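Local coordinates for protein-tyrosine-phosphatase PTP1 (Arabidopsis thaliana, PDB 6KRW) that removes phosphate from phosphotyrosine in proteins, among them the MAP kinase MPK6, and modulates plant defence together with the phosphatase MKP1, at residues K73-L78 with K87-A92; T52-S57 with V68-K73. All blocks are in the same frame, centred on the assembly; numbering follows the deposited sequence.

Contacts 1 and 2 lie in series along the chain, with centres about 8 Å apart, and share K73, where 68-73 runs into 73-78. Contact 1 is buried and the larger, with 441 Å² of surface hidden between its segments against 279 Å² in contact 2; two short strands are joined there by main-chain bonds, an arginine grip and a water. Contact 2 is partly buried, setting a carboxylate against exposed T52 at one end and close apolar packing at the other. The two also touch directly: Y89 of contact 1 packs on A54 and P70 of contact 2, and N91 probably hydrogen-bonds to V68 O.

Contact 1: K73-L78 with K87-A92; sequences KNRIVL and KGYVNA
R75 grips the main chain of 87-92 end-on: NH1 and NH2 both bond to K87 O, each at 2.9 Å. The oxygen lies only 8° out of the guanidinium plane, but both N-H directions are bent, as expected when two donors share one acceptor. With CG between the backbone N and carbonyl carbon (chi1 66°), the extended chain carries the guanidinium across to K87 O, while V77 CG2 lies over one guanidinium face, toward its rim, and limits how the group can turn. A water at the guanidinium edge accepts from R75 NH1 and V90 N and donates to I76 O at 2.6 Å, closing a span that the strands do not bridge directly. On either side of it the main chains pair, L78 N to G88 O at 2.8 Å and nearly straight (175°), and I76 N to A92 O at 3.0 Å, the donor well above the carbonyl plane. G88 has positive phi, and a CB there would probably come too close to L78 O and V77 CG1. Apolar packing brings I76 CG1 within 3.9 Å of A92 CB, with M123 of helix 117-126 and I107 touching both residues. Farther out, V53 of helix 52-55 packs on R75. R75-L78 ends the DxxRVxL motif that D72 begins, with isoleucine for valine, and G88-A92 matches DYINA as GYVNA; both are sequence motifs of classical tyrosine phosphatases.

Contact 2: T52-S57 with V68-K73; sequences TVAMNS and VVPFDK
D72, the aspartate of the DxxRVxL motif of classical tyrosine phosphatases, here DKNRIVL, turns its carboxylate onto the start of the short helix 52-55. Its two oxygens divide the work. OD1 takes the V53 N-H on its syn lone pair, at 3.0 Å from V53 N and nearly straight (172°). OD2 accepts twice from T52, from the hydroxyl OG1 at 2.7 Å and from the backbone N at 2.9 Å, and these two donors approach from opposite faces of the carboxylate plane, so that OD2 is clasped between them. The T52 side chain crosses that of D72 at about a right angle, and with OG1 between the backbone N and carbonyl carbon (chi1 65°), hydroxyl and N-H reach the same oxygen. A water extends the network, donating to D72 OD1 and P70 O and accepting from A54 N at 2.9 Å. The negative charge thus meets main-chain N-H groups at a helix start, which probably stabilises it. With an alanine in place of D72, the T52 and V53 N-H groups would probably be left without their acceptor and the T52 hydroxyl set free to turn. The other end is apolar and tight: A54 CB is 3.4 Å from V69 CB, and the M55 chain, bent at chi2 (-55°), brings CE within 3.3 Å of V69 CG2, both closer than usual carbon contacts. P70 CD adds looser packing at 4.0 Å from A54 CB. L47 of helix 47-50 touches M55 and V69, while Y89 packs on V53, A54 and P70, so strand 89-90 packs against both helix 52-55 and the 68-73 loop.

Contact 1: K73-L78 with K87-A92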
ATOM      1  N   LYS A  73     -16.109   6.975  -5.604  1.00 14.47           N
ATOM      2  CA  LYS A  73     -16.872   6.096  -4.688  1.00 15.49           C
ATOM      3  C   LYS A  73     -16.061   5.742  -3.434  1.00 13.86           C
ATOM      4  O   LYS A  73     -16.660   5.458  -2.421  1.00 15.53           O
ATOM      5  CB  LYS A  73     -17.315   4.827  -5.403  1.00 19.64           C
ATOM      6  CG  LYS A  73     -16.206   3.897  -5.830  1.00 25.57           C
ATOM      7  CD  LYS A  73     -16.681   2.618  -6.515  1.00 34.94           C
ATOM      8  CE  LYS A  73     -15.513   1.713  -6.885  1.00 57.98           C
ATOM      9  NZ  LYS A  73     -14.741   1.310  -5.684  1.00 64.04           N
ATOM     10  N   ASN A  74     -14.714   5.758  -3.526  1.00 14.62           N
ATOM     11  CA  ASN A  74     -13.910   5.268  -2.371  1.00 14.06           C
ATOM     12  C   ASN A  74     -12.700   6.158  -2.144  1.00 14.14           C
ATOM     13  O   ASN A  74     -11.800   5.669  -1.431  1.00 16.31           O
ATOM     14  CB  ASN A  74     -13.515   3.810  -2.528  1.00 13.88           C
ATOM     15  CG  ASN A  74     -12.481   3.621  -3.626  1.00 14.12           C
ATOM     16  OD1 ASN A  74     -12.540   4.309  -4.651  1.00 16.01           O
ATOM     17  ND2 ASN A  74     -11.551   2.675  -3.423  1.00 15.85           N
ATOM     18  N   ARG A  75     -12.667   7.366  -2.633  1.00 13.93           N
ATOM     19  CA  ARG A  75     -11.539   8.275  -2.366  1.00 14.19           C
ATOM     20  C   ARG A  75     -11.559   8.618  -0.886  1.00 15.28           C
ATOM     21  O   ARG A  75     -12.620   8.655  -0.228  1.00 16.13           O
ATOM     22  CB  ARG A  75     -11.602   9.528  -3.221  1.00 15.61           C
ATOM     23  CG  ARG A  75     -12.767  10.461  -2.937  1.00 17.01           C
ATOM     24  CD  ARG A  75     -12.832  11.600  -3.925  1.00 17.23           C
ATOM     25  NE  ARG A  75     -13.888  12.526  -3.539  1.00 16.10           N
ATOM     26  CZ  ARG A  75     -13.772  13.556  -2.744  1.00 16.83           C
ATOM     27  NH1 ARG A  75     -12.582  13.889  -2.222  1.00 17.96           N
ATOM     28  NH2 ARG A  75     -14.852  14.265  -2.442  1.00 17.73           N
ATOM     29  N   ILE A  76     -10.381   8.857  -0.329  1.00 15.97           N
ATOM     30  CA  ILE A  76     -10.274   9.359   1.047  1.00 16.23           C
ATOM     31  C   ILE A  76     -10.514  10.862   1.055  1.00 17.24           C
ATOM     32  O   ILE A  76      -9.892  11.592   0.291  1.00 19.32           O
ATOM     33  CB  ILE A  76      -8.886   9.028   1.638  1.00 16.65           C
ATOM     34  CG1 ILE A  76      -8.578   7.535   1.542  1.00 17.42           C
ATOM     35  CG2 ILE A  76      -8.780   9.543   3.068  1.00 18.28           C
ATOM     36  CD1 ILE A  76      -9.544   6.618   2.294  1.00 18.37           C
ATOM     37  N   VAL A  77     -11.444  11.307   1.896  1.00 17.80           N
ATOM     38  CA  VAL A  77     -11.828  12.722   1.967  1.00 17.56           C
ATOM     39  C   VAL A  77     -11.215  13.344   3.220  1.00 19.35           C
ATOM     40  O   VAL A  77     -11.397  12.817   4.321  1.00 20.72           O
ATOM     41  CB  VAL A  77     -13.363  12.824   1.986  1.00 17.54           C
ATOM     42  CG1 VAL A  77     -13.798  14.262   2.064  1.00 19.74           C
ATOM     43  CG2 VAL A  77     -13.992  12.106   0.809  1.00 17.75           C
ATOM     44  N   LEU A  78     -10.596  14.491   3.047  1.00 19.65           N
ATOM     45  CA  LEU A  78     -10.176  15.335   4.194  1.00 21.36           C
ATOM     46  C   LEU A  78     -11.435  16.003   4.753  1.00 23.07           C
ATOM     47  O   LEU A  78     -12.114  16.725   4.002  1.00 23.07           O
ATOM     48  CB  LEU A  78      -9.142  16.365   3.758  1.00 24.46           C
ATOM     49  CG  LEU A  78      -7.810  15.787   3.284  1.00 24.38           C
ATOM     50  CD1 LEU A  78      -6.942  16.900   2.758  1.00 32.38           C
ATOM     51  CD2 LEU A  78      -7.106  14.994   4.380  1.00 28.08           C
ATOM     52  N   LYS A  87     -13.573  19.754  -2.146  1.00 25.08           N
ATOM     53  CA  LYS A  87     -14.313  18.558  -1.669  1.00 22.58           C
ATOM     54  C   LYS A  87     -13.359  17.611  -0.922  1.00 21.32           C
ATOM     55  O   LYS A  87     -13.491  16.391  -1.054  1.00 19.96           O
ATOM     56  CB  LYS A  87     -15.042  17.871  -2.826  1.00 23.41           C
ATOM     57  CG  LYS A  87     -16.037  18.756  -3.581  1.00 25.56           C
ATOM     58  CD  LYS A  87     -16.810  18.014  -4.646  1.00 32.88           C
ATOM     59  CE  LYS A  87     -17.873  18.864  -5.311  1.00 49.36           C
ATOM     60  NZ  LYS A  87     -17.296  19.755  -6.338  1.00 67.78           N
ATOM     61  N   GLY A  88     -12.405  18.180  -0.172  1.00 21.57           N
ATOM     62  CA  GLY A  88     -11.576  17.338   0.698  1.00 21.46           C
ATOM     63  C   GLY A  88     -10.583  16.473  -0.058  1.00 20.18           C
ATOM     64  O   GLY A  88     -10.179  15.436   0.481  1.00 22.19           O
ATOM     65  N   TYR A  89     -10.207  16.874  -1.261  1.00 20.75           N
ATOM     66  CA  TYR A  89      -9.538  15.945  -2.194  1.00 21.19           C
ATOM     67  C   TYR A  89      -8.079  15.660  -1.784  1.00 20.99           C
ATOM     68  O   TYR A  89      -7.272  16.566  -1.568  1.00 22.92           O
ATOM     69  CB  TYR A  89      -9.558  16.496  -3.620  1.00 19.89           C
ATOM     70  CG  TYR A  89      -8.864  15.560  -4.555  1.00 20.37           C
ATOM     71  CD1 TYR A  89      -9.438  14.357  -4.906  1.00 18.88           C
ATOM     72  CD2 TYR A  89      -7.571  15.816  -5.006  1.00 21.84           C
ATOM     73  CE1 TYR A  89      -8.785  13.447  -5.715  1.00 19.18           C
ATOM     74  CE2 TYR A  89      -6.900  14.915  -5.814  1.00 20.72           C
ATOM     75  CZ  TYR A  89      -7.494  13.716  -6.158  1.00 18.60           C
ATOM     76  OH  TYR A  89      -6.881  12.792  -6.937  1.00 20.58           O
ATOM     77  N   VAL A  90      -7.777  14.385  -1.746  1.00 19.85           N
ATOM     78  CA  VAL A  90      -6.398  13.854  -1.737  1.00 20.18           C
ATOM     79  C   VAL A  90      -6.363  12.657  -2.677  1.00 20.26           C
ATOM     80  O   VAL A  90      -7.366  11.917  -2.790  1.00 19.86           O
ATOM     81  CB  VAL A  90      -5.959  13.542  -0.305  1.00 26.23           C
ATOM     82  CG1 VAL A  90      -6.878  12.610   0.411  1.00 26.05           C
ATOM     83  CG2 VAL A  90      -4.535  12.990  -0.271  1.00 30.08           C
ATOM     84  N   ASN A  91      -5.258  12.459  -3.380  1.00 20.36           N
ATOM     85  CA  ASN A  91      -5.106  11.320  -4.306  1.00 17.94           C
ATOM     86  C   ASN A  91      -4.857  10.073  -3.473  1.00 19.04           C
ATOM     87  O   ASN A  91      -3.691   9.710  -3.231  1.00 21.79           O
ATOM     88  CB  ASN A  91      -4.075  11.604  -5.375  1.00 17.83           C
ATOM     89  CG  ASN A  91      -4.117  10.576  -6.477  1.00 19.31           C
ATOM     90  OD1 ASN A  91      -4.257   9.377  -6.219  1.00 20.01           O
ATOM     91  ND2 ASN A  91      -3.967  11.039  -7.711  1.00 19.58           N
ATOM     92  N   ALA A  92      -5.919   9.433  -3.006  1.00 17.60           N
ATOM     93  CA  ALA A  92      -5.811   8.332  -2.040  1.00 16.88           C
ATOM     94  C   ALA A  92      -7.097   7.522  -2.112  1.00 15.17           C
ATOM     95  O   ALA A  92      -8.193   8.155  -2.225  1.00 16.45           O
ATOM     96  CB  ALA A  92      -5.597   8.846  -0.640  1.00 17.87           C
TER
HETATM   97  O   HOH W   1     -10.086  12.474  -2.186  1.00 18.35           O

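Contact 2: T52-S57 with V68-K73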
ATOM      1  N   THR A  52     -14.702  12.234 -10.830  1.00 19.52           N
ATOM      2  CA  THR A  52     -14.971  13.653 -11.139  1.00 19.03           C
ATOM      3  C   THR A  52     -14.213  14.586 -10.194  1.00 18.24           C
ATOM      4  O   THR A  52     -13.796  15.665 -10.637  1.00 22.68           O
ATOM      5  CB  THR A  52     -16.476  13.943 -11.108  1.00 20.29           C
ATOM      6  OG1 THR A  52     -17.004  13.771  -9.799  1.00 19.79           O
ATOM      7  CG2 THR A  52     -17.222  13.019 -12.042  1.00 19.81           C
ATOM      8  N   VAL A  53     -14.090  14.237  -8.922  1.00 18.42           N
ATOM      9  CA  VAL A  53     -13.462  15.194  -7.976  1.00 19.31           C
ATOM     10  C   VAL A  53     -11.963  15.306  -8.317  1.00 20.86           C
ATOM     11  O   VAL A  53     -11.451  16.424  -8.345  1.00 23.21           O
ATOM     12  CB  VAL A  53     -13.706  14.788  -6.513  1.00 17.67           C
ATOM     13  CG1 VAL A  53     -13.007  15.750  -5.572  1.00 19.42           C
ATOM     14  CG2 VAL A  53     -15.197  14.760  -6.242  1.00 18.28           C
ATOM     15  N   ALA A  54     -11.323  14.176  -8.583  1.00 19.64           N
ATOM     16  CA  ALA A  54      -9.887  14.145  -8.936  1.00 21.78           C
ATOM     17  C   ALA A  54      -9.633  14.942 -10.213  1.00 26.83           C
ATOM     18  O   ALA A  54      -8.494  15.488 -10.344  1.00 28.34           O
ATOM     19  CB  ALA A  54      -9.417  12.720  -9.113  1.00 20.93           C
ATOM     20  N   MET A  55     -10.585  14.919 -11.149  1.00 26.55           N
ATOM     21  CA  MET A  55     -10.408  15.530 -12.496  1.00 34.27           C
ATOM     22  C   MET A  55     -10.840  17.007 -12.466  1.00 41.89           C
ATOM     23  O   MET A  55     -10.659  17.669 -13.475  1.00 41.09           O
ATOM     24  CB  MET A  55     -11.174  14.762 -13.585  1.00 42.86           C
ATOM     25  CG  MET A  55     -10.695  13.329 -13.809  1.00 42.48           C
ATOM     26  SD  MET A  55      -8.951  13.209 -14.170  1.00 49.06           S
ATOM     27  CE  MET A  55      -8.725  11.441 -14.231  1.00 52.93           C
ATOM     28  N   ASN A  56     -11.343  17.499 -11.328  1.00 33.80           N
ATOM     29  CA  ASN A  56     -11.757  18.914 -11.147  1.00 39.56           C
ATOM     30  C   ASN A  56     -10.583  19.839 -11.440  1.00 38.85           C
ATOM     31  O   ASN A  56      -9.471  19.515 -10.983  1.00 35.77           O
ATOM     32  CB  ASN A  56     -12.141  19.203  -9.694  1.00 52.73           C
ATOM     33  CG  ASN A  56     -13.596  19.525  -9.528  1.00 66.96           C
ATOM     34  OD1 ASN A  56     -14.225  19.976 -10.475  1.00 81.16           O
ATOM     35  ND2 ASN A  56     -14.116  19.310  -8.330  1.00 62.44           N
ATOM     36  N   SER A  57     -10.863  21.013 -11.994  1.00 44.35           N
ATOM     37  CA  SER A  57      -9.804  22.012 -12.295  1.00 44.89           C
ATOM     38  C   SER A  57      -9.104  22.444 -10.998  1.00 46.95           C
ATOM     39  O   SER A  57      -7.876  22.642 -11.025  1.00 46.77           O
ATOM     40  CB  SER A  57     -10.373  23.187 -13.038  1.00 55.36           C
ATOM     41  OG  SER A  57     -11.230  23.927 -12.183  1.00 58.07           O
ATOM     42  N   VAL A  68      -3.773   8.649 -13.027  1.00 23.59           N
ATOM     43  CA  VAL A  68      -3.809   7.806 -11.806  1.00 20.60           C
ATOM     44  C   VAL A  68      -4.447   8.629 -10.700  1.00 20.20           C
ATOM     45  O   VAL A  68      -3.812   9.510 -10.108  1.00 21.79           O
ATOM     46  CB  VAL A  68      -2.432   7.278 -11.375  1.00 21.86           C
ATOM     47  CG1 VAL A  68      -2.593   6.390 -10.143  1.00 20.76           C
ATOM     48  CG2 VAL A  68      -1.758   6.525 -12.511  1.00 22.85           C
ATOM     49  N   VAL A  69      -5.735   8.414 -10.501  1.00 17.96           N
ATOM     50  CA  VAL A  69      -6.591   9.209  -9.606  1.00 17.85           C
ATOM     51  C   VAL A  69      -7.547   8.234  -8.933  1.00 15.82           C
ATOM     52  O   VAL A  69      -7.842   7.167  -9.489  1.00 17.16           O
ATOM     53  CB  VAL A  69      -7.377  10.285 -10.366  1.00 18.45           C
ATOM     54  CG1 VAL A  69      -6.467  11.356 -10.924  1.00 19.63           C
ATOM     55  CG2 VAL A  69      -8.238   9.689 -11.469  1.00 21.23           C
ATOM     56  N   PRO A  70      -8.040   8.592  -7.731  1.00 15.86           N
ATOM     57  CA  PRO A  70      -9.020   7.759  -7.042  1.00 15.61           C
ATOM     58  C   PRO A  70     -10.430   7.959  -7.625  1.00 15.64           C
ATOM     59  O   PRO A  70     -10.778   9.050  -8.031  1.00 16.21           O
ATOM     60  CB  PRO A  70      -8.974   8.254  -5.596  1.00 15.60           C
ATOM     61  CG  PRO A  70      -8.682   9.743  -5.767  1.00 16.13           C
ATOM     62  CD  PRO A  70      -7.700   9.792  -6.944  1.00 16.60           C
ATOM     63  N   PHE A  71     -11.169   6.866  -7.588  1.00 14.98           N
ATOM     64  CA  PHE A  71     -12.621   6.920  -7.892  1.00 14.45           C
ATOM     65  C   PHE A  71     -13.340   7.738  -6.840  1.00 15.36           C
ATOM     66  O   PHE A  71     -13.022   7.685  -5.632  1.00 15.88           O
ATOM     67  CB  PHE A  71     -13.160   5.495  -7.919  1.00 14.15           C
ATOM     68  CG  PHE A  71     -12.485   4.581  -8.893  1.00 13.54           C
ATOM     69  CD1 PHE A  71     -12.292   4.955 -10.221  1.00 16.28           C
ATOM     70  CD2 PHE A  71     -12.079   3.312  -8.521  1.00 14.25           C
ATOM     71  CE1 PHE A  71     -11.678   4.095 -11.117  1.00 15.30           C
ATOM     72  CE2 PHE A  71     -11.451   2.452  -9.408  1.00 15.33           C
ATOM     73  CZ  PHE A  71     -11.252   2.845 -10.703  1.00 15.55           C
ATOM     74  N   ASP A  72     -14.383   8.447  -7.257  1.00 16.01           N
ATOM     75  CA  ASP A  72     -15.239   9.168  -6.294  1.00 14.83           C
ATOM     76  C   ASP A  72     -15.784   8.221  -5.227  1.00 15.14           C
ATOM     77  O   ASP A  72     -15.907   8.649  -4.060  1.00 17.17           O
ATOM     78  CB  ASP A  72     -16.400   9.849  -7.014  1.00 16.06           C
ATOM     79  CG  ASP A  72     -15.998  10.959  -7.961  1.00 19.20           C
ATOM     80  OD1 ASP A  72     -14.979  11.622  -7.712  1.00 19.93           O
ATOM     81  OD2 ASP A  72     -16.720  11.219  -8.944  1.00 19.13           O
ATOM     82  N   LYS A  73     -16.109   6.975  -5.604  1.00 14.47           N
ATOM     83  CA  LYS A  73     -16.872   6.096  -4.688  1.00 15.49           C
ATOM     84  C   LYS A  73     -16.061   5.742  -3.434  1.00 13.86           C
ATOM     85  O   LYS A  73     -16.660   5.458  -2.421  1.00 15.53           O
ATOM     86  CB  LYS A  73     -17.315   4.827  -5.403  1.00 19.64           C
ATOM     87  CG  LYS A  73     -16.206   3.897  -5.830  1.00 25.57           C
ATOM     88  CD  LYS A  73     -16.681   2.618  -6.515  1.00 34.94           C
ATOM     89  CE  LYS A  73     -15.513   1.713  -6.885  1.00 57.98           C
ATOM     90  NZ  LYS A  73     -14.741   1.310  -5.684  1.00 64.04           N
TER
HETATM   91  O   HOH W   2     -12.152  11.534  -7.613  1.00 18.11           O